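Local coordinates for protein MxaA (Stigmatella aurantiaca, PDB 4W4T) that uses this terminal reductase domain and NADPH to release the chain reductively from the myxalamid polyketide/non-ribosomal peptide assembly line, at residues I83-R88 with N97-N102. Sequence-based numbering, arbitrary orientation.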
loop_
_atom_site.group_PDB
_atom_site.type_symbol
_atom_site.label_atom_id
_atom_site.label_comp_id
_atom_site.label_asym_id
_atom_site.label_seq_id
_atom_site.Cartn_x
_atom_site.Cartn_y
_atom_site.Cartn_z
ATOM N N ILE A 83 -28.645 -3.723 24.467
ATOM C CA ILE A 83 -27.271 -3.582 23.996
ATOM C C ILE A 83 -27.107 -2.287 23.219
ATOM O O ILE A 83 -27.476 -2.201 22.049
ATOM C CB ILE A 83 -26.822 -4.766 23.089
ATOM C CG1 ILE A 83 -27.249 -6.127 23.671
ATOM C CG2 ILE A 83 -25.306 -4.696 22.839
ATOM C CD1 ILE A 83 -26.645 -6.461 25.024
ATOM N N TYR A 84 -26.542 -1.283 23.881
ATOM C CA TYR A 84 -26.193 -0.035 23.225
ATOM C C TYR A 84 -24.977 -0.253 22.337
ATOM O O TYR A 84 -23.963 -0.755 22.808
ATOM C CB TYR A 84 -25.904 1.058 24.254
ATOM C CG TYR A 84 -27.128 1.525 25.012
ATOM C CD1 TYR A 84 -27.715 0.736 25.996
ATOM C CD2 TYR A 84 -27.688 2.767 24.749
ATOM C CE1 TYR A 84 -28.842 1.176 26.693
ATOM C CE2 TYR A 84 -28.808 3.213 25.436
ATOM C CZ TYR A 84 -29.379 2.418 26.402
ATOM O OH TYR A 84 -30.490 2.884 27.079
ATOM N N CYS A 85 -25.086 0.132 21.072
ATOM C CA CYS A 85 -24.009 -0.067 20.110
ATOM C C CYS A 85 -23.490 1.231 19.509
ATOM O O CYS A 85 -24.183 1.892 18.754
ATOM C CB CYS A 85 -24.471 -0.986 18.982
ATOM S SG CYS A 85 -24.881 -2.637 19.548
ATOM N N LEU A 86 -22.246 1.567 19.820
ATOM C CA LEU A 86 -21.633 2.772 19.281
ATOM C C LEU A 86 -21.430 2.613 17.776
ATOM O O LEU A 86 -20.856 1.621 17.328
ATOM C CB LEU A 86 -20.301 3.047 19.985
ATOM C CG LEU A 86 -19.653 4.401 19.705
ATOM C CD1 LEU A 86 -20.410 5.501 20.436
ATOM C CD2 LEU A 86 -18.200 4.364 20.130
ATOM N N VAL A 87 -21.906 3.575 16.993
ATOM C CA VAL A 87 -21.836 3.469 15.545
ATOM C C VAL A 87 -21.784 4.844 14.886
ATOM O O VAL A 87 -22.531 5.749 15.263
ATOM C CB VAL A 87 -23.049 2.663 14.988
ATOM C CG1 VAL A 87 -24.378 3.318 15.419
ATOM C CG2 VAL A 87 -22.972 2.527 13.476
ATOM N N ARG A 88 -20.888 5.001 13.915
ATOM C CA ARG A 88 -20.823 6.215 13.104
ATOM C C ARG A 88 -21.983 6.267 12.125
ATOM O O ARG A 88 -22.078 5.432 11.227
ATOM C CB ARG A 88 -19.513 6.291 12.313
ATOM C CG ARG A 88 -18.254 6.364 13.151
ATOM C CD ARG A 88 -16.994 6.380 12.278
ATOM N NE ARG A 88 -16.860 7.606 11.494
ATOM C CZ ARG A 88 -16.949 7.666 10.169
ATOM N NH1 ARG A 88 -17.177 6.562 9.466
ATOM N NH2 ARG A 88 -16.810 8.830 9.544
ATOM N N ASN A 97 -29.399 0.455 10.734
ATOM C CA ASN A 97 -29.232 -0.179 9.425
ATOM C C ASN A 97 -27.836 -0.753 9.237
ATOM O O ASN A 97 -27.675 -1.848 8.706
ATOM C CB ASN A 97 -29.523 0.802 8.290
ATOM C CG ASN A 97 -30.960 1.273 8.284
ATOM O OD1 ASN A 97 -31.828 0.674 8.921
ATOM N ND2 ASN A 97 -31.222 2.347 7.554
ATOM N N ARG A 98 -26.828 -0.002 9.661
ATOM C CA ARG A 98 -25.450 -0.464 9.562
ATOM C C ARG A 98 -25.254 -1.718 10.409
ATOM O O ARG A 98 -24.712 -2.712 9.943
ATOM C CB ARG A 98 -24.471 0.632 9.995
ATOM C CG ARG A 98 -24.442 1.852 9.087
ATOM C CD ARG A 98 -23.201 2.703 9.351
ATOM N NE ARG A 98 -21.968 1.995 8.994
ATOM C CZ ARG A 98 -20.820 2.102 9.656
ATOM N NH1 ARG A 98 -20.734 2.890 10.725
ATOM N NH2 ARG A 98 -19.760 1.415 9.258
ATOM N N ILE A 99 -25.707 -1.672 11.654
ATOM C CA ILE A 99 -25.571 -2.819 12.536
ATOM C C ILE A 99 -26.310 -4.027 11.959
ATOM O O ILE A 99 -25.748 -5.128 11.872
ATOM C CB ILE A 99 -26.085 -2.482 13.922
ATOM C CG1 ILE A 99 -25.202 -1.389 14.529
ATOM C CG2 ILE A 99 -26.083 -3.707 14.804
ATOM C CD1 ILE A 99 -25.836 -0.684 15.709
ATOM N N ARG A 100 -27.550 -3.821 11.520
ATOM C CA ARG A 100 -28.325 -4.928 10.956
ATOM C C ARG A 100 -27.650 -5.533 9.725
ATOM O O ARG A 100 -27.531 -6.758 9.614
ATOM C CB ARG A 100 -29.736 -4.479 10.587
ATOM C CG ARG A 100 -30.621 -5.634 10.129
ATOM C CD ARG A 100 -31.967 -5.157 9.595
ATOM N NE ARG A 100 -31.798 -4.284 8.440
ATOM C CZ ARG A 100 -31.988 -2.968 8.457
ATOM N NH1 ARG A 100 -32.385 -2.359 9.573
ATOM N NH2 ARG A 100 -31.794 -2.264 7.347
ATOM N N LYS A 101 -27.202 -4.683 8.806
ATOM C CA LYS A 101 -26.581 -5.165 7.581
ATOM C C LYS A 101 -25.309 -5.960 7.870
ATOM O O LYS A 101 -25.043 -6.989 7.224
ATOM C CB LYS A 101 -26.272 -4.003 6.632
ATOM C CG LYS A 101 -27.506 -3.433 5.925
ATOM C CD LYS A 101 -27.135 -2.356 4.906
ATOM C CE LYS A 101 -28.378 -1.719 4.286
ATOM N NZ LYS A 101 -29.250 -2.728 3.608
ATOM N N ASN A 102 -24.522 -5.484 8.833
ATOM C CA ASN A 102 -23.310 -6.201 9.222
ATOM C C ASN A 102 -23.659 -7.607 9.681
ATOM O O ASN A 102 -23.044 -8.577 9.243
ATOM C CB ASN A 102 -22.554 -5.460 10.331
ATOM C CG ASN A 102 -21.185 -6.073 10.618
ATOM O OD1 ASN A 102 -20.424 -6.347 9.703
ATOM N ND2 ASN A 102 -20.873 -6.279 11.895
HETATM O O HOH W 1 -18.894 2.696 13.439
#
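Arg-98 reaches from helix 92-105 to Arg-88, just past the end of strand 82-87, where its NH1 meets the backbone carbonyl. Its CB leaves the helix on the strand side. With CG anti to the carbonyl carbon (chi1 -66°), CD comes to lie 3.5 Å from Arg-88 O, Val-87 CG2 being farther off; a bend at chi3 (65°) then carries NE and CZ past that oxygen without bonding and brings NH1 onto it. NH1 donates to Arg-88 O at 2.9 Å; it comes in on a lone pair in the carbonyl plane, but the oxygen is tilted out of the guanidinium plane and the bond is bent (137° at the hydrogen). NH1 also lies 3.6 Å from Val-87 CG2, which meets the guanidinium obliquely. A water accepts from both NH1 (3.3 Å) and Arg-88 N, giving the guanidinium a second, indirect hold on the same residue. The strand and helix open a beta-alpha-beta unit of the Rossmann fold, and both arginines belong to the NADPH site, with no cofactor bound to this chain. Their NH1 atoms stand 5.3 Å apart, consistent with a positive pocket for a phosphate of NADPH, probably the adenosine 2'-phosphate, as in related reductases. Deeper in, the packing turns apolar: Ile-99 points its CD1 at Cys-85 CB, 3.6 Å away, and touches Val-87 CG1 more loosely at 4.3 Å. Leu-72 of helix 66-78 also packs on Ile-99.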